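Local coordinates for small nuclear ribonucleoprotein homolog (Pyrobaculum aerophilum, PDB 1M5Q) that is an Sm-like protein that probably binds RNA and assembles into a 14-subunit particle built of beta-sheet toroids, at residues Q14-S18 / I54-I59; E21-V26 / L38-K44; R68-F74 / V103-G107. All blocks are in the same frame, centred on the assembly; numbering follows the deposited sequence.

Contact 1 of 3, residues Q14-S18 / I54-I59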
ATOM      1  N   GLN H  14      -1.837  26.301   9.075  1.00 20.38           N
ATOM      2  CA  GLN H  14      -1.895  25.469  10.270  1.00 21.34           C
ATOM      3  C   GLN H  14      -1.982  24.010   9.772  1.00 21.56           C
ATOM      4  O   GLN H  14      -2.753  23.709   8.846  1.00 21.97           O
ATOM      5  CB  GLN H  14      -3.138  25.859  11.043  1.00 22.26           C
ATOM      6  CG  GLN H  14      -3.801  24.815  11.782  1.00 24.86           C
ATOM      7  CD  GLN H  14      -4.931  25.361  12.625  1.00 26.60           C
ATOM      8  OE1 GLN H  14      -6.102  24.935  12.488  1.00 30.32           O
ATOM      9  NE2 GLN H  14      -4.604  26.307  13.500  1.00 25.77           N
ATOM     10  N   VAL H  15      -1.209  23.104  10.367  1.00 20.26           N
ATOM     11  CA  VAL H  15      -1.266  21.711   9.968  1.00 20.26           C
ATOM     12  C   VAL H  15      -1.688  20.864  11.165  1.00 19.56           C
ATOM     13  O   VAL H  15      -1.015  20.873  12.227  1.00 19.24           O
ATOM     14  CB  VAL H  15       0.134  21.204   9.422  1.00 22.44           C
ATOM     15  CG1 VAL H  15      -0.013  19.809   8.881  1.00 19.31           C
ATOM     16  CG2 VAL H  15       0.654  22.138   8.271  1.00 21.93           C
ATOM     17  N   VAL H  16      -2.776  20.103  10.987  1.00 17.34           N
ATOM     18  CA  VAL H  16      -3.318  19.257  12.050  1.00 17.03           C
ATOM     19  C   VAL H  16      -2.887  17.822  11.860  1.00 17.63           C
ATOM     20  O   VAL H  16      -3.142  17.214  10.819  1.00 19.62           O
ATOM     21  CB  VAL H  16      -4.867  19.388  12.102  1.00 18.59           C
ATOM     22  CG1 VAL H  16      -5.455  18.466  13.186  1.00 14.80           C
ATOM     23  CG2 VAL H  16      -5.241  20.866  12.374  1.00 16.23           C
ATOM     24  N   LEU H  17      -2.228  17.266  12.872  1.00 17.44           N
ATOM     25  CA  LEU H  17      -1.697  15.942  12.792  1.00 18.25           C
ATOM     26  C   LEU H  17      -2.516  14.894  13.526  1.00 20.35           C
ATOM     27  O   LEU H  17      -3.199  15.208  14.498  1.00 22.02           O
ATOM     28  CB  LEU H  17      -0.236  15.955  13.289  1.00 19.58           C
ATOM     29  CG  LEU H  17       0.682  17.131  12.819  1.00 22.85           C
ATOM     30  CD1 LEU H  17       2.151  16.833  13.213  1.00 19.68           C
ATOM     31  CD2 LEU H  17       0.623  17.326  11.286  1.00 21.45           C
ATOM     32  N   SER H  18      -2.437  13.645  13.059  1.00 20.15           N
ATOM     33  CA  SER H  18      -3.214  12.579  13.681  1.00 21.89           C
ATOM     34  C   SER H  18      -2.773  12.246  15.107  1.00 23.61           C
ATOM     35  O   SER H  18      -3.525  11.570  15.821  1.00 23.22           O
ATOM     36  CB  SER H  18      -3.219  11.281  12.816  1.00 21.43           C
ATOM     37  OG  SER H  18      -1.909  10.756  12.600  1.00 18.95           O
ATOM     38  N   ILE H  54       7.150  17.784   8.235  1.00 16.75           N
ATOM     39  CA  ILE H  54       5.995  16.947   8.529  1.00 17.17           C
ATOM     40  C   ILE H  54       5.713  15.821   7.495  1.00 15.93           C
ATOM     41  O   ILE H  54       5.470  16.103   6.303  1.00 16.45           O
ATOM     42  CB  ILE H  54       4.779  17.877   8.631  1.00 17.32           C
ATOM     43  CG1 ILE H  54       5.090  19.000   9.622  1.00 17.89           C
ATOM     44  CG2 ILE H  54       3.539  17.109   8.970  1.00 15.74           C
ATOM     45  CD1 ILE H  54       3.971  20.010   9.643  1.00 17.38           C
HETATM   46  N   MSE H  55       5.715  14.570   7.967  1.00 16.39           N
HETATM   47  CA  MSE H  55       5.483  13.376   7.112  1.00 17.42           C
HETATM   48  C   MSE H  55       4.009  13.354   6.680  1.00 17.50           C
HETATM   49  O   MSE H  55       3.100  13.447   7.511  1.00 17.69           O
HETATM   50  CB  MSE H  55       5.852  12.107   7.900  1.00 19.98           C
HETATM   51  CG  MSE H  55       7.278  12.173   8.511  1.00 19.29           C
HETATM   52 SE   MSE H  55       8.642  11.815   7.169  0.89 26.65          SE
HETATM   53  CE  MSE H  55       8.530   9.823   7.330  1.00 21.24           C
ATOM     54  N   TYR H  56       3.769  13.229   5.383  1.00 20.29           N
ATOM     55  CA  TYR H  56       2.391  13.282   4.842  1.00 21.61           C
ATOM     56  C   TYR H  56       1.422  12.298   5.474  1.00 20.33           C
ATOM     57  O   TYR H  56       0.253  12.638   5.747  1.00 19.20           O
ATOM     58  CB  TYR H  56       2.422  13.156   3.302  1.00 21.08           C
ATOM     59  CG  TYR H  56       2.629  11.749   2.805  1.00 23.41           C
ATOM     60  CD1 TYR H  56       1.546  10.850   2.770  1.00 25.14           C
ATOM     61  CD2 TYR H  56       3.894  11.288   2.430  1.00 23.03           C
ATOM     62  CE1 TYR H  56       1.718   9.532   2.378  1.00 27.76           C
ATOM     63  CE2 TYR H  56       4.101   9.936   2.027  1.00 24.08           C
ATOM     64  CZ  TYR H  56       2.995   9.085   2.005  1.00 28.33           C
ATOM     65  OH  TYR H  56       3.098   7.791   1.581  1.00 31.56           O
ATOM     66  N   ARG H  57       1.914  11.105   5.792  1.00 18.92           N
ATOM     67  CA  ARG H  57       1.034  10.089   6.374  1.00 18.90           C
ATOM     68  C   ARG H  57       0.283  10.505   7.652  1.00 19.07           C
ATOM     69  O   ARG H  57      -0.774   9.923   7.977  1.00 17.46           O
ATOM     70  CB  ARG H  57       1.836   8.816   6.678  1.00 25.37           C
ATOM     71  CG  ARG H  57       1.866   7.810   5.541  1.00 32.78           C
ATOM     72  CD  ARG H  57       2.853   6.653   5.862  1.00 37.35           C
ATOM     73  NE  ARG H  57       4.193   7.091   5.479  1.00 41.25           N
ATOM     74  CZ  ARG H  57       4.758   6.799   4.309  1.00 40.37           C
ATOM     75  NH1 ARG H  57       4.104   6.044   3.438  1.00 39.00           N
ATOM     76  NH2 ARG H  57       5.955   7.301   4.000  1.00 40.53           N
ATOM     77  N   TYR H  58       0.831  11.485   8.380  1.00 16.69           N
ATOM     78  CA  TYR H  58       0.220  11.934   9.641  1.00 17.32           C
ATOM     79  C   TYR H  58      -0.568  13.238   9.581  1.00 17.42           C
ATOM     80  O   TYR H  58      -1.096  13.710  10.632  1.00 18.94           O
ATOM     81  CB  TYR H  58       1.316  12.017  10.729  1.00 15.68           C
ATOM     82  CG  TYR H  58       1.735  10.622  11.171  1.00 17.49           C
ATOM     83  CD1 TYR H  58       2.846   9.993  10.613  1.00 18.36           C
ATOM     84  CD2 TYR H  58       0.952   9.898  12.076  1.00 19.41           C
ATOM     85  CE1 TYR H  58       3.183   8.680  10.945  1.00 19.03           C
ATOM     86  CE2 TYR H  58       1.274   8.561  12.433  1.00 19.07           C
ATOM     87  CZ  TYR H  58       2.399   7.967  11.854  1.00 18.55           C
ATOM     88  OH  TYR H  58       2.746   6.691  12.194  1.00 17.04           O
ATOM     89  N   ILE H  59      -0.680  13.806   8.373  1.00 18.08           N
ATOM     90  CA  ILE H  59      -1.394  15.070   8.191  1.00 16.72           C
ATOM     91  C   ILE H  59      -2.864  14.828   7.953  1.00 19.23           C
ATOM     92  O   ILE H  59      -3.232  14.131   6.970  1.00 16.81           O
ATOM     93  CB  ILE H  59      -0.840  15.893   7.001  1.00 16.02           C
ATOM     94  CG1 ILE H  59       0.645  16.188   7.226  1.00 15.29           C
ATOM     95  CG2 ILE H  59      -1.597  17.227   6.898  1.00 15.12           C
ATOM     96  CD1 ILE H  59       1.401  16.897   6.075  1.00 17.64           C
TER

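Contact 2 of 3, residues E21-V26 / L38-K44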
ATOM      1  N   GLU H  21      -1.316  16.785  17.539  1.00 20.92           N
ATOM      2  CA  GLU H  21      -0.663  18.105  17.555  1.00 20.36           C
ATOM      3  C   GLU H  21      -1.146  18.975  16.417  1.00 22.14           C
ATOM      4  O   GLU H  21      -1.666  18.479  15.392  1.00 20.13           O
ATOM      5  CB  GLU H  21       0.838  18.002  17.440  1.00 22.73           C
ATOM      6  CG  GLU H  21       1.559  17.225  18.540  1.00 22.77           C
ATOM      7  CD  GLU H  21       3.078  17.229  18.297  1.00 22.72           C
ATOM      8  OE1 GLU H  21       3.784  18.167  18.734  1.00 22.52           O
ATOM      9  OE2 GLU H  21       3.573  16.297  17.644  1.00 23.07           O
ATOM     10  N   VAL H  22      -0.992  20.282  16.608  1.00 20.74           N
ATOM     11  CA  VAL H  22      -1.367  21.270  15.616  1.00 21.49           C
ATOM     12  C   VAL H  22      -0.202  22.242  15.447  1.00 22.21           C
ATOM     13  O   VAL H  22       0.181  22.900  16.431  1.00 24.94           O
ATOM     14  CB  VAL H  22      -2.645  22.048  16.081  1.00 21.60           C
ATOM     15  CG1 VAL H  22      -2.942  23.152  15.060  1.00 22.74           C
ATOM     16  CG2 VAL H  22      -3.866  21.082  16.188  1.00 21.23           C
ATOM     17  N   TYR H  23       0.417  22.332  14.268  1.00 20.65           N
ATOM     18  CA  TYR H  23       1.523  23.291  14.090  1.00 20.25           C
ATOM     19  C   TYR H  23       1.116  24.442  13.191  1.00 21.68           C
ATOM     20  O   TYR H  23       0.540  24.242  12.124  1.00 23.08           O
ATOM     21  CB  TYR H  23       2.794  22.663  13.466  1.00 22.12           C
ATOM     22  CG  TYR H  23       3.598  21.806  14.424  1.00 22.23           C
ATOM     23  CD1 TYR H  23       4.663  22.346  15.140  1.00 23.50           C
ATOM     24  CD2 TYR H  23       3.166  20.535  14.747  1.00 23.11           C
ATOM     25  CE1 TYR H  23       5.257  21.631  16.176  1.00 26.02           C
ATOM     26  CE2 TYR H  23       3.740  19.807  15.786  1.00 24.21           C
ATOM     27  CZ  TYR H  23       4.776  20.370  16.506  1.00 25.51           C
ATOM     28  OH  TYR H  23       5.245  19.726  17.622  1.00 24.24           O
ATOM     29  N   LYS H  24       1.473  25.645  13.575  1.00 19.31           N
ATOM     30  CA  LYS H  24       1.103  26.791  12.789  1.00 22.83           C
ATOM     31  C   LYS H  24       2.409  27.470  12.365  1.00 22.73           C
ATOM     32  O   LYS H  24       3.298  27.667  13.185  1.00 22.90           O
ATOM     33  CB  LYS H  24       0.247  27.723  13.659  1.00 24.97           C
ATOM     34  CG  LYS H  24      -0.302  28.932  12.919  1.00 31.99           C
ATOM     35  CD  LYS H  24      -1.247  29.811  13.794  1.00 36.18           C
ATOM     36  CE  LYS H  24      -2.073  30.795  12.921  1.00 40.28           C
ATOM     37  NZ  LYS H  24      -2.757  31.961  13.675  1.00 42.78           N
ATOM     38  N   GLY H  25       2.567  27.813  11.097  1.00 21.63           N
ATOM     39  CA  GLY H  25       3.811  28.482  10.726  1.00 22.38           C
ATOM     40  C   GLY H  25       3.765  28.866   9.264  1.00 21.34           C
ATOM     41  O   GLY H  25       2.739  28.704   8.634  1.00 23.41           O
ATOM     42  N   VAL H  26       4.875  29.340   8.736  1.00 20.21           N
ATOM     43  CA  VAL H  26       4.960  29.747   7.369  1.00 22.35           C
ATOM     44  C   VAL H  26       5.175  28.501   6.491  1.00 22.67           C
ATOM     45  O   VAL H  26       6.027  27.660   6.781  1.00 22.00           O
ATOM     46  CB  VAL H  26       6.125  30.788   7.141  1.00 24.39           C
ATOM     47  CG1 VAL H  26       6.236  31.112   5.655  1.00 25.91           C
ATOM     48  CG2 VAL H  26       5.815  32.117   7.895  1.00 24.08           C
ATOM     49  N   LEU H  38       7.367  23.474   7.416  1.00 17.52           N
ATOM     50  CA  LEU H  38       6.929  24.771   7.942  1.00 18.78           C
ATOM     51  C   LEU H  38       8.125  25.511   8.546  1.00 18.90           C
ATOM     52  O   LEU H  38       9.012  24.872   9.163  1.00 18.26           O
ATOM     53  CB  LEU H  38       5.901  24.644   9.069  1.00 18.39           C
ATOM     54  CG  LEU H  38       4.588  23.929   8.823  1.00 19.73           C
ATOM     55  CD1 LEU H  38       3.736  24.042  10.082  1.00 19.80           C
ATOM     56  CD2 LEU H  38       3.845  24.547   7.589  1.00 19.10           C
ATOM     57  N   ALA H  39       8.119  26.840   8.395  1.00 17.19           N
ATOM     58  CA  ALA H  39       9.187  27.714   8.927  1.00 18.25           C
ATOM     59  C   ALA H  39       8.655  28.445  10.146  1.00 18.00           C
ATOM     60  O   ALA H  39       7.471  28.870  10.167  1.00 17.49           O
ATOM     61  CB  ALA H  39       9.618  28.752   7.906  1.00 17.11           C
ATOM     62  N   ASN H  40       9.512  28.560  11.158  1.00 19.06           N
ATOM     63  CA  ASN H  40       9.165  29.262  12.406  1.00 20.02           C
ATOM     64  C   ASN H  40       7.755  28.905  12.833  1.00 20.04           C
ATOM     65  O   ASN H  40       6.846  29.741  12.903  1.00 19.04           O
ATOM     66  CB  ASN H  40       9.298  30.767  12.166  1.00 23.73           C
ATOM     67  CG  ASN H  40      10.769  31.167  11.910  1.00 25.26           C
ATOM     68  OD1 ASN H  40      11.624  30.836  12.719  1.00 27.29           O
ATOM     69  ND2 ASN H  40      11.053  31.830  10.790  1.00 22.48           N
ATOM     70  N   ALA H  41       7.605  27.634  13.136  1.00 21.27           N
ATOM     71  CA  ALA H  41       6.319  27.067  13.489  1.00 22.62           C
ATOM     72  C   ALA H  41       6.234  26.817  14.989  1.00 24.30           C
ATOM     73  O   ALA H  41       7.233  26.659  15.661  1.00 25.44           O
ATOM     74  CB  ALA H  41       6.124  25.744  12.722  1.00 18.44           C
ATOM     75  N   SER H  42       5.021  26.817  15.519  1.00 25.43           N
ATOM     76  CA  SER H  42       4.874  26.510  16.911  1.00 26.40           C
ATOM     77  C   SER H  42       3.643  25.604  17.068  1.00 24.54           C
ATOM     78  O   SER H  42       2.713  25.665  16.253  1.00 25.88           O
ATOM     79  CB  SER H  42       4.750  27.799  17.700  1.00 26.48           C
ATOM     80  OG  SER H  42       3.603  28.478  17.289  1.00 31.65           O
ATOM     81  N   ASN H  43       3.658  24.758  18.096  1.00 23.55           N
ATOM     82  CA  ASN H  43       2.553  23.835  18.384  1.00 23.04           C
ATOM     83  C   ASN H  43       1.666  24.479  19.453  1.00 26.14           C
ATOM     84  O   ASN H  43       1.910  25.628  19.841  1.00 25.63           O
ATOM     85  CB  ASN H  43       3.124  22.517  18.868  1.00 20.29           C
ATOM     86  CG  ASN H  43       4.120  22.689  20.010  1.00 20.38           C
ATOM     87  OD1 ASN H  43       4.022  23.627  20.793  1.00 20.26           O
ATOM     88  ND2 ASN H  43       5.079  21.787  20.102  1.00 22.63           N
ATOM     89  N   LYS H  44       0.679  23.763  19.981  1.00 27.36           N
ATOM     90  CA  LYS H  44      -0.211  24.428  20.957  1.00 31.29           C
ATOM     91  C   LYS H  44       0.459  24.592  22.307  1.00 30.78           C
ATOM     92  O   LYS H  44       0.060  25.435  23.081  1.00 32.33           O
ATOM     93  CB  LYS H  44      -1.551  23.689  21.155  1.00 30.60           C
ATOM     94  CG  LYS H  44      -2.485  23.669  19.933  1.00 35.36           C
ATOM     95  CD  LYS H  44      -3.183  24.974  19.684  1.00 36.08           C
ATOM     96  CE  LYS H  44      -4.122  24.840  18.490  1.00 40.68           C
ATOM     97  NZ  LYS H  44      -5.029  26.027  18.220  1.00 42.46           N
TER
HETATM   98  O   HOH W   1      -0.178  21.096  19.318  1.00 19.67           O
HETATM   99  O   HOH W   2      -0.564  25.558  16.749  1.00 22.29           O

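Contact 3 of 3, residues R68-F74 / V103-G107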
ATOM      1  N   ARG H  68      -9.825  36.609   5.003  1.00 29.71           N
ATOM      2  CA  ARG H  68      -9.855  37.351   3.740  1.00 29.63           C
ATOM      3  C   ARG H  68     -10.056  38.869   4.043  1.00 29.71           C
ATOM      4  O   ARG H  68     -10.585  39.230   5.065  1.00 25.88           O
ATOM      5  CB  ARG H  68     -11.030  36.899   2.856  1.00 29.20           C
ATOM      6  CG  ARG H  68     -10.874  35.529   2.141  1.00 29.61           C
ATOM      7  CD  ARG H  68      -9.588  35.439   1.331  1.00 28.73           C
ATOM      8  NE  ARG H  68      -9.523  34.208   0.536  1.00 30.85           N
ATOM      9  CZ  ARG H  68      -8.554  33.941  -0.352  1.00 29.63           C
ATOM     10  NH1 ARG H  68      -7.553  34.811  -0.563  1.00 27.89           N
ATOM     11  NH2 ARG H  68      -8.612  32.830  -1.073  1.00 23.29           N
ATOM     12  N   ILE H  69      -9.617  39.721   3.129  1.00 29.84           N
ATOM     13  CA  ILE H  69      -9.770  41.170   3.263  1.00 30.32           C
ATOM     14  C   ILE H  69     -11.229  41.643   3.371  1.00 29.27           C
ATOM     15  O   ILE H  69     -12.094  41.232   2.579  1.00 28.60           O
ATOM     16  CB  ILE H  69      -9.120  41.867   2.021  1.00 30.27           C
ATOM     17  CG1 ILE H  69      -7.582  41.778   2.153  1.00 32.28           C
ATOM     18  CG2 ILE H  69      -9.536  43.334   1.926  1.00 32.62           C
ATOM     19  CD1 ILE H  69      -6.828  42.144   0.849  1.00 34.92           C
ATOM     20  N   ASP H  70     -11.488  42.524   4.338  1.00 31.24           N
ATOM     21  CA  ASP H  70     -12.802  43.151   4.512  1.00 31.28           C
ATOM     22  C   ASP H  70     -12.933  44.105   3.287  1.00 31.09           C
ATOM     23  O   ASP H  70     -12.254  45.146   3.215  1.00 29.02           O
ATOM     24  CB  ASP H  70     -12.817  43.965   5.812  1.00 33.27           C
ATOM     25  CG  ASP H  70     -14.152  44.715   6.031  1.00 35.81           C
ATOM     26  OD1 ASP H  70     -14.991  44.819   5.100  1.00 36.57           O
ATOM     27  OD2 ASP H  70     -14.363  45.205   7.159  1.00 39.74           O
HETATM   28  N   MSE H  71     -13.801  43.775   2.337  1.00 30.13           N
HETATM   29  CA  MSE H  71     -13.896  44.586   1.144  1.00 31.24           C
HETATM   30  C   MSE H  71     -14.492  45.970   1.357  1.00 32.45           C
HETATM   31  O   MSE H  71     -14.168  46.889   0.607  1.00 31.44           O
HETATM   32  CB  MSE H  71     -14.669  43.850   0.039  1.00 31.02           C
HETATM   33  CG  MSE H  71     -13.964  42.574  -0.389  1.00 32.30           C
HETATM   34 SE   MSE H  71     -12.101  42.858  -0.826  0.73 29.44          SE
HETATM   35  CE  MSE H  71     -12.376  43.651  -2.532  1.00 24.54           C
ATOM     36  N   ARG H  72     -15.370  46.104   2.347  1.00 32.97           N
ATOM     37  CA  ARG H  72     -15.966  47.412   2.651  1.00 34.63           C
ATOM     38  C   ARG H  72     -14.852  48.293   3.171  1.00 32.06           C
ATOM     39  O   ARG H  72     -14.777  49.443   2.819  1.00 32.93           O
ATOM     40  CB  ARG H  72     -17.091  47.301   3.702  1.00 35.11           C
ATOM     41  CG  ARG H  72     -18.414  46.816   3.134  1.00 38.06           C
ATOM     42  CD  ARG H  72     -19.551  47.080   4.125  1.00 43.81           C
ATOM     43  NE  ARG H  72     -20.255  45.848   4.478  1.00 49.16           N
ATOM     44  CZ  ARG H  72     -21.344  45.424   3.859  1.00 52.20           C
ATOM     45  NH1 ARG H  72     -21.859  46.145   2.871  1.00 54.50           N
ATOM     46  NH2 ARG H  72     -21.895  44.263   4.197  1.00 54.53           N
ATOM     47  N   GLU H  73     -13.976  47.751   4.006  1.00 31.10           N
ATOM     48  CA  GLU H  73     -12.865  48.551   4.501  1.00 30.15           C
ATOM     49  C   GLU H  73     -11.927  48.861   3.314  1.00 29.61           C
ATOM     50  O   GLU H  73     -11.424  49.973   3.184  1.00 30.46           O
ATOM     51  CB  GLU H  73     -12.127  47.801   5.591  1.00 31.37           C
ATOM     52  CG  GLU H  73     -10.924  48.562   6.127  1.00 37.18           C
ATOM     53  CD  GLU H  73     -11.333  49.858   6.861  1.00 39.03           C
ATOM     54  OE1 GLU H  73     -12.299  49.834   7.669  1.00 41.44           O
ATOM     55  OE2 GLU H  73     -10.679  50.887   6.635  1.00 38.96           O
ATOM     56  N   PHE H  74     -11.692  47.884   2.435  1.00 26.80           N
ATOM     57  CA  PHE H  74     -10.868  48.130   1.268  1.00 25.64           C
ATOM     58  C   PHE H  74     -11.439  49.304   0.443  1.00 24.87           C
ATOM     59  O   PHE H  74     -10.700  50.139  -0.069  1.00 24.09           O
ATOM     60  CB  PHE H  74     -10.796  46.886   0.340  1.00 24.26           C
ATOM     61  CG  PHE H  74      -9.905  47.084  -0.912  1.00 22.37           C
ATOM     62  CD1 PHE H  74      -8.559  46.811  -0.865  1.00 22.69           C
ATOM     63  CD2 PHE H  74     -10.437  47.549  -2.107  1.00 22.43           C
ATOM     64  CE1 PHE H  74      -7.711  46.994  -1.992  1.00 21.81           C
ATOM     65  CE2 PHE H  74      -9.616  47.734  -3.248  1.00 24.52           C
ATOM     66  CZ  PHE H  74      -8.239  47.452  -3.175  1.00 23.05           C
ATOM     67  N   VAL H 103     -11.926  44.618  -8.029  1.00 24.25           N
ATOM     68  CA  VAL H 103     -11.210  43.935  -6.958  1.00 23.92           C
ATOM     69  C   VAL H 103     -12.172  43.022  -6.151  1.00 24.07           C
ATOM     70  O   VAL H 103     -13.184  43.488  -5.644  1.00 22.34           O
ATOM     71  CB  VAL H 103     -10.599  44.949  -5.912  1.00 22.91           C
ATOM     72  CG1 VAL H 103      -9.663  44.189  -5.008  1.00 21.05           C
ATOM     73  CG2 VAL H 103      -9.850  46.142  -6.607  1.00 21.35           C
ATOM     74  N   SER H 104     -11.822  41.745  -6.033  1.00 22.62           N
ATOM     75  CA  SER H 104     -12.601  40.755  -5.302  1.00 23.37           C
ATOM     76  C   SER H 104     -11.714  40.403  -4.107  1.00 24.15           C
ATOM     77  O   SER H 104     -10.577  40.898  -4.034  1.00 23.47           O
ATOM     78  CB  SER H 104     -12.818  39.508  -6.169  1.00 19.76           C
ATOM     79  OG  SER H 104     -11.587  38.786  -6.292  1.00 19.81           O
ATOM     80  N   GLU H 105     -12.194  39.545  -3.203  1.00 23.70           N
ATOM     81  CA  GLU H 105     -11.390  39.191  -2.050  1.00 25.08           C
ATOM     82  C   GLU H 105     -10.165  38.375  -2.425  1.00 24.10           C
ATOM     83  O   GLU H 105      -9.302  38.148  -1.582  1.00 25.59           O
ATOM     84  CB  GLU H 105     -12.201  38.465  -0.934  1.00 25.78           C
ATOM     85  CG  GLU H 105     -12.970  37.235  -1.355  1.00 29.78           C
ATOM     86  CD  GLU H 105     -13.658  36.488  -0.179  1.00 33.50           C
ATOM     87  OE1 GLU H 105     -14.146  37.130   0.779  1.00 33.98           O
ATOM     88  OE2 GLU H 105     -13.735  35.234  -0.223  1.00 34.69           O
ATOM     89  N   ILE H 106     -10.029  37.972  -3.680  1.00 24.16           N
ATOM     90  CA  ILE H 106      -8.822  37.216  -4.049  1.00 23.62           C
ATOM     91  C   ILE H 106      -7.961  37.867  -5.146  1.00 26.29           C
ATOM     92  O   ILE H 106      -7.025  37.250  -5.690  1.00 25.65           O
ATOM     93  CB  ILE H 106      -9.151  35.771  -4.502  1.00 24.14           C
ATOM     94  CG1 ILE H 106      -9.820  35.776  -5.879  1.00 24.33           C
ATOM     95  CG2 ILE H 106     -10.032  35.093  -3.450  1.00 22.66           C
ATOM     96  CD1 ILE H 106     -10.292  34.357  -6.308  1.00 29.42           C
ATOM     97  N   GLY H 107      -8.266  39.102  -5.515  1.00 27.02           N
ATOM     98  CA  GLY H 107      -7.410  39.712  -6.515  1.00 26.73           C
ATOM     99  C   GLY H 107      -7.949  40.933  -7.217  1.00 26.02           C
ATOM    100  O   GLY H 107      -9.108  41.319  -7.058  1.00 26.12           O
TER
HETATM  101  O   HOH W   3      -8.543  39.000   0.845  1.00 25.45           O
HETATM  102  O   HOH W   4     -14.331  39.463   1.951  1.00 28.61           O

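Contact 1 of 3, residues Q14-S18 / I54-I59
Leu-17 and Ile-59 form a single antiparallel bridge, a non-hydrogen-bonded pair, where strand 12-17 meets the start of strand 59-64 in a largely buried seam of the barrel. The backbone is tied just beyond that pair: Ser-18 N gives a hydrogen bond of 2.8 Å to Tyr-58 O, which accepts in the carbonyl plane at a C=O...N angle of 157°. The same oxygen receives a CA-H contact from Leu-17 CA at 3.2 Å, so one carbonyl holds two consecutive residues of the strand end. Apolar branches fill the inside. Val-15 CG1 meets Ile-59 CG2 at 3.6 Å, while Val-15 and Ile-54 reach toward each other tip to tip, Ile-54 CD1 lying 4.0 Å from Val-15 CB. Leu-17 turns CG away from its own carbonyl carbon (chi1 -43°) and sends CD2 across the CG2 branch of Ile-54 at 3.7 Å. This is the closure of the Sm fold, in which the short 3-10 turn 56-58 carries the chain from the fourth strand to the fifth, and the fifth pairs with the first; Tyr-58 N and Ile-59 N bond back to the carbonyls of Met-55 and Tyr-56 within the turn. Leu-38 of strand 36-42 packs on both Val-15 and Ile-54, continuing the apolar core. At the outer end of the seam Ser-18 OG lies near the plane of the Tyr-58 ring, at the CD2 edge, 3.0 Å away. That hydroxyl is hydrogen-bonded to Tyr-58 OH of a neighbouring subunit, and the phenol of this Tyr-58 in turn bonds to Arg-57 O and Ser-18 OG of a second neighbour. Ile-54 also pairs with a strand of that second neighbour, which carries the sheet on across the interface.

Contact 2 of 3, residues E21-V26 / L38-K44
Lys-24 pairs with Ser-42 and Val-26 with Ala-39 in the hairpin of strands 22-30 and 36-42, part of the strongly bent antiparallel sheet of the Sm fold. Both are hydrogen-bonded pairs, each with two backbone bonds; Ala-39 N to Val-26 O, at 2.8 Å, is the shortest of the four. Three steps from Ala-39 to Ser-42 answer two on the other strand, a beta bulge, and the chain turns its corner at Ala-39 and Asn-40. Opposite the bulge, Gly-25 CA sits 4.0 Å from Ala-41 CA, where a CB would collide with Ala-41 CB and Ala-39 O.

The apolar contacts are modest: Leu-38 CD1 rests against Tyr-23 CB at 3.8 Å, and the side chain of Lys-44, bent at chi2, passes its CE across Val-22 CB. Water takes over where the strands part, one molecule accepting from both Val-22 N and Lys-44 N.

Around Tyr-23 the contact becomes aromatic and polar. Asn-43 CB lies over one face of the ring, 3.9 Å from its centroid, in a CH-pi contact; chi1 of 52° sets CG between the backbone N and the carbonyl carbon, which lays the amide alongside the phenol. With an alanine in place of Tyr-23, Asn-43 CB would probably lose the ring it packs on and ND2 its phenol acceptor. Glu-47 accepts from the same amide nitrogen, and His-61 of a neighbouring subunit meets the Tyr-23 ring edge-to-face. Asn-43 ND2 reaches Tyr-23 OH at 3.2 Å along a nearly straight N-H (167°), the oxygen lying close to the amide plane.

Contact 3 of 3, residues R68-F74 / V103-G107
Arg-68 lays one face of its guanidinium over Ile-106 CG2, which stands 3.5 Å from the plane, above the centre of the group. The rest of the chain, bent at chi2, runs across Glu-105 at about a right angle, Arg-68 CG meeting Glu-105 OE2 at 3.7 Å. The carboxylate therefore rests on the methylene carbons and not on the N-H groups: OE2 lies well out of the guanidinium plane, 4.4 Å from Arg-68 NE, too far for a salt bridge. Arg-68 NE instead makes a weak hydrogen bond to Asn-50 of a neighbouring subunit.

Deeper in, the selenomethionine Met-71, bent at both chi2 and chi3, folds its CE onto Val-103 O (3.2 Å) and the CG1 branch of Val-103. Phe-74 CE2 touches the other branch, CG2, at 3.7 Å, and Val-103 CG1 lies over the ring face. The arrangement packs the first turn of helix 71-81, N-capped by weak bonds to Asp-70 OD1, against the end of strand 101-104 and its type I turn in the C-terminal domain. An ST turn, Ile-106 N bonding to Ser-104 OG, reinforces that turn.

Two waters bridge Ile-69 to Glu-105. One accepts from Ile-69 N and donates, at 2.7 Å, to Glu-105 O; the other donates to Ile-69 O and, at 2.6 Å, to Glu-105 OE1. With no direct polar bond between the segments, packing holds the inner part, while the outer part relies on van der Waals contact of the arginine and on these water bridges, the charge of Glu-105 probably softened by the nearby guanidinium.

Contacts 1 and 2 share one sheet: strands 12-17 and 22-30 are neighbours in it, joined by a probable bond from Val-15 N to Tyr-23 O. Contact 1 is the more buried and mostly aliphatic, closing the barrel at a subunit interface; contact 2, only partly buried, is a backbone ladder with a polar cluster round the buried Tyr-23 and exposed lysines. Contact 3 lies in the C-terminal region, about 31 Å from contact 1 and 27 Å from contact 2 between centres. It too is partly buried, with Met-71, Phe-74 and Val-103 inside and Arg-68 and Glu-105 partly exposed; helix meets strand through packing and water, without direct backbone pairing. Contacts 1 and 3 both reach the same neighbouring subunit.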